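Local coordinates for glycosylation Associate Protein 2 (Streptococcus agalactiae serotype V, PDB 6OYC) that probably acts, in a complex with Gap1 and Gap3, in the glycosylation and accessory Sec-dependent secretion of a serine-rich surface adhesin, at residues 178-183 with 238-243; 206-211 with 234-239; 317-322 with 504-509. All coordinates share one frame; numbering follows the deposited sequence.

Contact 1 (178-183 with 238-243)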
loop_
_atom_site.group_PDB
_atom_site.type_symbol
_atom_site.label_atom_id
_atom_site.label_comp_id
_atom_site.label_asym_id
_atom_site.label_seq_id
_atom_site.Cartn_x
_atom_site.Cartn_y
_atom_site.Cartn_z
ATOM N N ILE B 178 16.592 -13.610 1.872
ATOM C CA ILE B 178 15.735 -12.616 1.241
ATOM C C ILE B 178 16.386 -12.206 -0.072
ATOM O O ILE B 178 17.515 -11.696 -0.054
ATOM C CB ILE B 178 15.541 -11.399 2.147
ATOM C CG1 ILE B 178 14.967 -11.831 3.491
ATOM C CG2 ILE B 178 14.626 -10.398 1.485
ATOM C CD1 ILE B 178 14.851 -10.697 4.478
ATOM N N PRO B 179 15.726 -12.396 -1.213
ATOM C CA PRO B 179 16.289 -11.940 -2.488
ATOM C C PRO B 179 16.638 -10.459 -2.432
ATOM O O PRO B 179 15.847 -9.632 -1.991
ATOM C CB PRO B 179 15.157 -12.204 -3.491
ATOM C CG PRO B 179 14.271 -13.231 -2.818
ATOM C CD PRO B 179 14.354 -12.912 -1.355
ATOM N N PHE B 180 17.841 -10.136 -2.869
ATOM C CA PHE B 180 18.339 -8.774 -2.863
ATOM C C PHE B 180 18.635 -8.376 -4.298
ATOM O O PHE B 180 19.456 -9.011 -4.964
ATOM C CB PHE B 180 19.595 -8.665 -1.997
ATOM C CG PHE B 180 20.132 -7.272 -1.868
ATOM C CD1 PHE B 180 20.935 -6.729 -2.862
ATOM C CD2 PHE B 180 19.838 -6.511 -0.746
ATOM C CE1 PHE B 180 21.432 -5.454 -2.744
ATOM C CE2 PHE B 180 20.341 -5.236 -0.614
ATOM C CZ PHE B 180 21.142 -4.705 -1.612
ATOM N N SER B 181 17.979 -7.328 -4.767
ATOM C CA SER B 181 18.126 -6.892 -6.140
ATOM C C SER B 181 19.172 -5.792 -6.247
ATOM O O SER B 181 19.339 -4.963 -5.346
ATOM C CB SER B 181 16.785 -6.388 -6.678
ATOM O OG SER B 181 16.934 -5.752 -7.943
ATOM N N SER B 182 19.878 -5.787 -7.366
ATOM C CA SER B 182 20.768 -4.683 -7.673
ATOM C C SER B 182 20.067 -3.565 -8.442
ATOM O O SER B 182 20.670 -2.508 -8.658
ATOM C CB SER B 182 21.974 -5.190 -8.468
ATOM O OG SER B 182 21.539 -6.036 -9.516
ATOM N N ASP B 183 18.801 -3.750 -8.826
ATOM C CA ASP B 183 18.126 -2.806 -9.716
ATOM C C ASP B 183 17.159 -1.855 -9.022
ATOM O O ASP B 183 16.785 -0.847 -9.630
ATOM C CB ASP B 183 17.383 -3.560 -10.809
ATOM C CG ASP B 183 18.321 -4.353 -11.678
ATOM O OD1 ASP B 183 19.376 -3.822 -12.092
ATOM O OD2 ASP B 183 18.015 -5.516 -11.925
ATOM N N GLY B 238 22.263 -10.638 -4.910
ATOM C CA GLY B 238 22.391 -11.839 -4.098
ATOM C C GLY B 238 21.202 -12.115 -3.199
ATOM O O GLY B 238 20.049 -11.942 -3.613
ATOM N N SER B 239 21.455 -12.549 -1.963
ATOM C CA SER B 239 20.371 -12.690 -1.004
ATOM C C SER B 239 20.889 -12.344 0.381
ATOM O O SER B 239 22.101 -12.303 0.625
ATOM C CB SER B 239 19.758 -14.095 -1.017
ATOM O OG SER B 239 20.721 -15.093 -0.758
ATOM N N LEU B 240 19.951 -12.071 1.281
ATOM C CA LEU B 240 20.260 -11.587 2.614
ATOM C C LEU B 240 20.115 -12.699 3.644
ATOM O O LEU B 240 19.153 -13.468 3.607
ATOM C CB LEU B 240 19.330 -10.445 3.008
ATOM C CG LEU B 240 19.348 -9.187 2.160
ATOM C CD1 LEU B 240 18.400 -8.156 2.784
ATOM C CD2 LEU B 240 20.789 -8.663 2.041
ATOM N N ALA B 241 21.060 -12.758 4.575
ATOM C CA ALA B 241 20.897 -13.485 5.828
ATOM C C ALA B 241 20.708 -12.483 6.960
ATOM O O ALA B 241 21.405 -11.464 7.019
ATOM C CB ALA B 241 22.104 -14.375 6.114
ATOM N N VAL B 242 19.759 -12.758 7.853
ATOM C CA VAL B 242 19.362 -11.801 8.881
ATOM C C VAL B 242 19.569 -12.442 10.237
ATOM O O VAL B 242 19.080 -13.554 10.471
ATOM C CB VAL B 242 17.897 -11.356 8.711
ATOM C CG1 VAL B 242 17.496 -10.401 9.835
ATOM C CG2 VAL B 242 17.717 -10.700 7.373
ATOM N N LYS B 243 20.319 -11.750 11.111
ATOM C CA LYS B 243 20.572 -12.146 12.494
ATOM C C LYS B 243 20.158 -11.014 13.431
ATOM O O LYS B 243 20.301 -9.836 13.100
ATOM C CB LYS B 243 22.063 -12.474 12.729
ATOM C CG LYS B 243 22.612 -13.593 11.856
ATOM C CD LYS B 243 24.071 -13.360 11.466
ATOM C CE LYS B 243 24.198 -12.616 10.130
ATOM N NZ LYS B 243 25.571 -12.811 9.541
#
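An antiparallel strand pairing inside a five-stranded antiparallel sheet brings Ile178, Pro179 and Phe180, the end of strand 168-180, against Leu240, Ser239 and Gly238, the start of strand 238-247. Ile178 and Leu240 form a hydrogen-bonded pair, with Ile178 N giving to Leu240 O at 3.1 Å and Leu240 N returning to Ile178 O at 2.8 Å. Phe180 and Gly238 form the next such pair: Phe180 N reaches Gly238 O at 2.9 Å, and Gly238 N meets Phe180 O at 3.2 Å. Between them stands the non-hydrogen-bonded pair Pro179 and Ser239, a place where proline's missing N-H costs the ladder nothing.

Ile178, Phe180 and Leu240 share the buried face. There Leu188 and Asn186 of strand 185-195 and Leu257 of strand 251-262 pack on them from a second antiparallel sheet, which appears to face this one in a sandwich-like packing. With CG anti to the backbone N (chi1 -177°), the Phe180 ring is carried out on this face to where its CD2 comes obliquely to Leu240 CD2 at 3.6 Å. Farther along, the CD1 end of Ile178 comes to 4.1 Å from Val242 CG2. On the other face, beside Pro179, Ser239 turns its CB over the Ile178 carbonyl, CB to O 3.4 Å.

Contact 2 (206-211 with 234-239)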
loop_
_atom_site.group_PDB
_atom_site.type_symbol
_atom_site.label_atom_id
_atom_site.label_comp_id
_atom_site.label_asym_id
_atom_site.label_seq_id
_atom_site.Cartn_x
_atom_site.Cartn_y
_atom_site.Cartn_z
ATOM N N LEU B 206 24.869 -9.637 2.970
ATOM C CA LEU B 206 24.562 -9.850 1.557
ATOM C C LEU B 206 25.458 -10.956 0.988
ATOM O O LEU B 206 26.662 -10.754 0.785
ATOM C CB LEU B 206 24.738 -8.552 0.781
ATOM C CG LEU B 206 24.533 -8.616 -0.736
ATOM C CD1 LEU B 206 23.164 -9.205 -1.083
ATOM C CD2 LEU B 206 24.706 -7.206 -1.326
ATOM N N ILE B 207 24.866 -12.120 0.722
ATOM C CA ILE B 207 25.564 -13.248 0.104
ATOM C C ILE B 207 25.480 -13.089 -1.413
ATOM O O ILE B 207 24.381 -13.035 -1.971
ATOM C CB ILE B 207 24.954 -14.592 0.559
ATOM C CG1 ILE B 207 25.035 -14.738 2.088
ATOM C CG2 ILE B 207 25.637 -15.785 -0.144
ATOM C CD1 ILE B 207 23.792 -15.358 2.725
ATOM N N VAL B 208 26.639 -13.027 -2.079
ATOM C CA VAL B 208 26.665 -12.757 -3.519
ATOM C C VAL B 208 25.950 -13.855 -4.278
ATOM O O VAL B 208 26.110 -15.050 -3.988
ATOM C CB VAL B 208 28.106 -12.622 -4.046
ATOM C CG1 VAL B 208 28.114 -12.515 -5.584
ATOM C CG2 VAL B 208 28.781 -11.440 -3.428
ATOM N N ASP B 209 25.187 -13.454 -5.284
ATOM C CA ASP B 209 24.434 -14.404 -6.080
ATOM C C ASP B 209 25.306 -15.544 -6.593
ATOM O O ASP B 209 26.401 -15.321 -7.110
ATOM C CB ASP B 209 23.796 -13.680 -7.250
ATOM C CG ASP B 209 22.394 -14.102 -7.458
ATOM O OD1 ASP B 209 22.143 -15.340 -7.497
ATOM O OD2 ASP B 209 21.544 -13.187 -7.557
ATOM N N GLY B 210 24.802 -16.767 -6.458
ATOM C CA GLY B 210 25.508 -17.933 -6.942
ATOM C C GLY B 210 26.738 -18.339 -6.154
ATOM O O GLY B 210 27.463 -19.234 -6.594
ATOM N N SER B 211 27.018 -17.706 -5.018
ATOM C CA SER B 211 28.153 -18.082 -4.196
ATOM C C SER B 211 27.683 -18.946 -3.026
ATOM O O SER B 211 26.517 -18.910 -2.613
ATOM C CB SER B 211 28.915 -16.842 -3.699
ATOM O OG SER B 211 28.314 -16.237 -2.565
ATOM N N SER B 234 22.501 -1.752 -3.380
ATOM C CA SER B 234 23.864 -2.031 -3.796
ATOM C C SER B 234 23.830 -2.553 -5.217
ATOM O O SER B 234 22.826 -3.107 -5.662
ATOM C CB SER B 234 24.548 -3.063 -2.879
ATOM O OG SER B 234 25.717 -3.576 -3.487
ATOM N N ASP B 235 24.938 -2.400 -5.927
ATOM C CA ASP B 235 24.949 -2.930 -7.279
ATOM C C ASP B 235 25.316 -4.408 -7.340
ATOM O O ASP B 235 25.339 -4.979 -8.434
ATOM C CB ASP B 235 25.866 -2.104 -8.169
ATOM C CG ASP B 235 25.351 -0.663 -8.359
ATOM O OD1 ASP B 235 26.183 0.247 -8.577
ATOM O OD2 ASP B 235 24.111 -0.453 -8.306
ATOM N N ILE B 236 25.524 -5.046 -6.199
ATOM C CA ILE B 236 25.742 -6.483 -6.132
ATOM C C ILE B 236 24.404 -7.175 -5.934
ATOM O O ILE B 236 23.608 -6.777 -5.076
ATOM C CB ILE B 236 26.705 -6.833 -4.992
ATOM C CG1 ILE B 236 28.102 -6.300 -5.307
ATOM C CG2 ILE B 236 26.718 -8.319 -4.770
ATOM C CD1 ILE B 236 28.863 -5.791 -4.072
ATOM N N SER B 237 24.155 -8.205 -6.720
ATOM C CA SER B 237 22.954 -9.013 -6.596
ATOM C C SER B 237 23.232 -10.260 -5.742
ATOM O O SER B 237 24.306 -10.870 -5.835
ATOM C CB SER B 237 22.478 -9.402 -7.997
ATOM O OG SER B 237 21.154 -9.879 -7.972
ATOM N N GLY B 238 22.263 -10.638 -4.910
ATOM C CA GLY B 238 22.391 -11.839 -4.098
ATOM C C GLY B 238 21.202 -12.115 -3.199
ATOM O O GLY B 238 20.049 -11.942 -3.613
ATOM N N SER B 239 21.455 -12.549 -1.963
ATOM C CA SER B 239 20.371 -12.690 -1.004
ATOM C C SER B 239 20.889 -12.344 0.381
ATOM O O SER B 239 22.101 -12.303 0.625
ATOM C CB SER B 239 19.758 -14.095 -1.017
ATOM O OG SER B 239 20.721 -15.093 -0.758
HETATM O O HOH W 1 22.740 -15.591 -2.575
#
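Two backbone bonds join Ile207 and Ser239 as an antiparallel hydrogen-bonded pair, Ile207 N to Ser239 O at 2.8 Å and Ser239 N to Ile207 O at 3.0 Å, and a third, Asp209 N to Ser237 O, carries the pairing past Val208 and Gly238. At that step the chains come close: Gly238 CA is 3.1 Å from Ile207 O in a CA-H...O contact, and Asp209 N also lies against Gly238 CA.

Ile236 gathers the apolar contacts. Its CG2 branch, set opposite the backbone N, meets Val208 CG2 at 4.0 Å and Leu206 CD2 at 4.1 Å. Leu206 also brings CD1 against the opposing backbone, 3.7 Å from Ser239 O. Here strand 198-208 runs alongside strand 238-247 within the five-stranded antiparallel sheet, then enters a type II beta turn, Val208 to Ser211, leading toward the edge strand 215-222. Val208 O is gripped twice by Ser211, through N and OG, and Gly210 occupies the turn position with positive phi. Ser234 begins the other segment with an ST turn, its OG accepting from Ile236 N.

The backbone bond from Asp209 to Ser237 O also brings Asp209 CB close to that oxygen, while Asp209 OD2 and Ser237 OG are joined by a weak hydrogen bond of 3.4 Å. On the face carrying Ile207 and Ser239, one water donates to Ile207 O and also bonds Ser239 OG at 2.8 Å.

Contact 3 (317-322 with 504-509)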
loop_
_atom_site.group_PDB
_atom_site.type_symbol
_atom_site.label_atom_id
_atom_site.label_comp_id
_atom_site.label_asym_id
_atom_site.label_seq_id
_atom_site.Cartn_x
_atom_site.Cartn_y
_atom_site.Cartn_z
ATOM N N LYS B 317 -8.450 2.585 -12.245
ATOM C CA LYS B 317 -7.982 3.503 -13.274
ATOM C C LYS B 317 -8.957 3.565 -14.445
ATOM O O LYS B 317 -9.092 4.613 -15.089
ATOM C CB LYS B 317 -6.591 3.093 -13.755
ATOM C CG LYS B 317 -5.750 4.249 -14.290
ATOM C CD LYS B 317 -4.257 3.906 -14.265
ATOM C CE LYS B 317 -3.448 4.695 -15.308
ATOM N NZ LYS B 317 -3.571 6.176 -15.261
ATOM N N SER B 318 -9.661 2.464 -14.716
ATOM C CA SER B 318 -10.549 2.413 -15.869
ATOM C C SER B 318 -11.809 3.246 -15.673
ATOM O O SER B 318 -12.457 3.608 -16.662
ATOM C CB SER B 318 -10.915 0.961 -16.174
ATOM O OG SER B 318 -11.657 0.401 -15.114
ATOM N N MET B 319 -12.162 3.568 -14.432
ATOM C CA MET B 319 -13.334 4.386 -14.162
ATOM C C MET B 319 -13.125 5.858 -14.477
ATOM O O MET B 319 -14.078 6.630 -14.330
ATOM C CB MET B 319 -13.737 4.238 -12.698
ATOM C CG MET B 319 -13.752 2.804 -12.225
ATOM S SD MET B 319 -15.391 2.092 -12.360
ATOM C CE MET B 319 -15.047 0.336 -12.141
ATOM N N LYS B 320 -11.909 6.262 -14.856
ATOM C CA LYS B 320 -11.606 7.640 -15.247
ATOM C C LYS B 320 -12.096 8.642 -14.200
ATOM O O LYS B 320 -12.369 9.809 -14.496
ATOM C CB LYS B 320 -12.174 7.946 -16.637
ATOM C CG LYS B 320 -11.706 6.963 -17.722
ATOM C CD LYS B 320 -10.229 7.186 -18.097
ATOM C CE LYS B 320 -9.947 6.871 -19.573
ATOM N NZ LYS B 320 -9.197 7.967 -20.282
ATOM N N THR B 321 -12.194 8.194 -12.963
ATOM C CA THR B 321 -12.574 9.009 -11.826
ATOM C C THR B 321 -11.394 9.135 -10.860
ATOM O O THR B 321 -10.481 8.301 -10.880
ATOM C CB THR B 321 -13.786 8.364 -11.128
ATOM O OG1 THR B 321 -14.340 9.257 -10.154
ATOM C CG2 THR B 321 -13.382 7.060 -10.451
ATOM N N PRO B 322 -11.347 10.181 -10.033
ATOM C CA PRO B 322 -10.307 10.231 -8.994
ATOM C C PRO B 322 -10.473 9.059 -8.050
ATOM O O PRO B 322 -11.598 8.684 -7.705
ATOM C CB PRO B 322 -10.556 11.565 -8.283
ATOM C CG PRO B 322 -11.393 12.371 -9.248
ATOM C CD PRO B 322 -12.180 11.396 -10.058
ATOM N N SER B 504 -20.082 -3.067 -12.861
ATOM C CA SER B 504 -21.335 -2.555 -13.412
ATOM C C SER B 504 -22.007 -1.601 -12.436
ATOM O O SER B 504 -22.473 -0.521 -12.824
ATOM C CB SER B 504 -22.276 -3.711 -13.762
ATOM O OG SER B 504 -23.635 -3.307 -13.711
ATOM N N GLN B 505 -22.072 -1.989 -11.161
ATOM C CA GLN B 505 -22.637 -1.102 -10.156
ATOM C C GLN B 505 -21.889 0.221 -10.097
ATOM O O GLN B 505 -22.495 1.270 -9.851
ATOM C CB GLN B 505 -22.622 -1.794 -8.799
ATOM C CG GLN B 505 -23.852 -1.531 -7.973
ATOM C CD GLN B 505 -25.126 -1.969 -8.657
ATOM O OE1 GLN B 505 -25.129 -2.915 -9.449
ATOM N NE2 GLN B 505 -26.220 -1.283 -8.353
ATOM N N TYR B 506 -20.578 0.196 -10.343
ATOM C CA TYR B 506 -19.807 1.433 -10.386
ATOM C C TYR B 506 -20.178 2.280 -11.603
ATOM O O TYR B 506 -20.446 3.481 -11.474
ATOM C CB TYR B 506 -18.307 1.115 -10.391
ATOM C CG TYR B 506 -17.585 1.451 -9.102
ATOM C CD1 TYR B 506 -17.360 2.769 -8.733
ATOM C CD2 TYR B 506 -17.114 0.446 -8.261
ATOM C CE1 TYR B 506 -16.693 3.083 -7.553
ATOM C CE2 TYR B 506 -16.443 0.750 -7.072
ATOM C CZ TYR B 506 -16.232 2.069 -6.728
ATOM O OH TYR B 506 -15.571 2.394 -5.560
ATOM N N ARG B 507 -20.178 1.675 -12.798
ATOM C CA ARG B 507 -20.354 2.458 -14.019
ATOM C C ARG B 507 -21.757 3.045 -14.100
ATOM O O ARG B 507 -21.930 4.206 -14.494
ATOM C CB ARG B 507 -20.054 1.602 -15.253
ATOM C CG ARG B 507 -18.663 1.821 -15.850
ATOM C CD ARG B 507 -18.399 3.302 -16.181
ATOM N NE ARG B 507 -17.190 3.473 -16.988
ATOM C CZ ARG B 507 -16.633 4.644 -17.279
ATOM N NH1 ARG B 507 -17.171 5.769 -16.829
ATOM N NH2 ARG B 507 -15.534 4.688 -18.022
ATOM N N ARG B 508 -22.769 2.264 -13.711
ATOM C CA ARG B 508 -24.136 2.770 -13.709
ATOM C C ARG B 508 -24.337 3.859 -12.665
ATOM O O ARG B 508 -25.216 4.710 -12.828
ATOM C CB ARG B 508 -25.122 1.624 -13.476
ATOM C CG ARG B 508 -25.578 1.491 -12.030
ATOM C CD ARG B 508 -26.865 0.693 -11.904
ATOM N NE ARG B 508 -27.593 1.025 -10.679
ATOM C CZ ARG B 508 -28.758 1.667 -10.656
ATOM N NH1 ARG B 508 -29.332 2.045 -11.795
ATOM N NH2 ARG B 508 -29.350 1.933 -9.496
ATOM N N MET B 509 -23.535 3.871 -11.610
ATOM C CA MET B 509 -23.698 4.915 -10.611
ATOM C C MET B 509 -22.935 6.188 -10.967
ATOM O O MET B 509 -23.415 7.292 -10.687
ATOM C CB MET B 509 -23.256 4.402 -9.249
ATOM C CG MET B 509 -23.638 5.341 -8.138
ATOM S SD MET B 509 -22.418 5.227 -6.848
ATOM C CE MET B 509 -21.198 6.322 -7.565
#
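The apolar half of this contact is Met319 against the base of Tyr506. Met319 SD lies 3.7 Å from Tyr506 CB and its CE methyl 3.8 Å from the same atom, so the thioether end settles at the root of the tyrosine rather than over its middle. The two side chains cross at about a right angle. Met319 SD stands 4.7 Å from the centroid of the Tyr506 ring and 42° off the ring normal, an oblique Met-aromatic contact. A bend at chi2 (-94°) turns the methionine chain toward the helix, where it also packs on Thr503 and Leu510.

The elements joined belong to the part built on the mixed sheet, consistent with the alpha/beta-hydrolase clan to which the protein's family belongs: the end of helix 313-318, with the turn into strand 323-327, rests against the C-terminal helix 495-514. Tyr506 spans from this helix to the sheet, packing on Ile366 and Thr298 while its OH bonds to Ser368 OG.

Polar groups meet more loosely. The Arg507 guanidinium reaches toward the carbonyls at the helix end, Arg507 NH2 being 3.5 Å from Ser318 O without forming a hydrogen bond. Any attraction is probably weak and electrostatic; Arg507 NE is in a salt bridge with Glu518. Met319 O lies over one face of the guanidinium group, 4.1 Å from Arg507 NH1.

Overall arrangement
Contacts 1 and 2 illustrate how a central strand is held from two sides: strand 238-247 pairs with 168-180 in the first and 198-208 in the second, sharing Gly238 and Ser239, and their centres lie only 7 Å apart. Contact 1 is the more buried; contact 2, which includes the turn after strand 198-208 and the loop before strand 238-247, mixes apolar packing with serine, aspartate and water. Contact 3 is partly buried, on the opposite side of the chain's centre, about 40 Å from contact 1 and 45 Å from contact 2 between centres. There a helix end meets the C-terminal helix packed on the mixed sheet, and side-chain packing and loose electrostatics replace the backbone ladder.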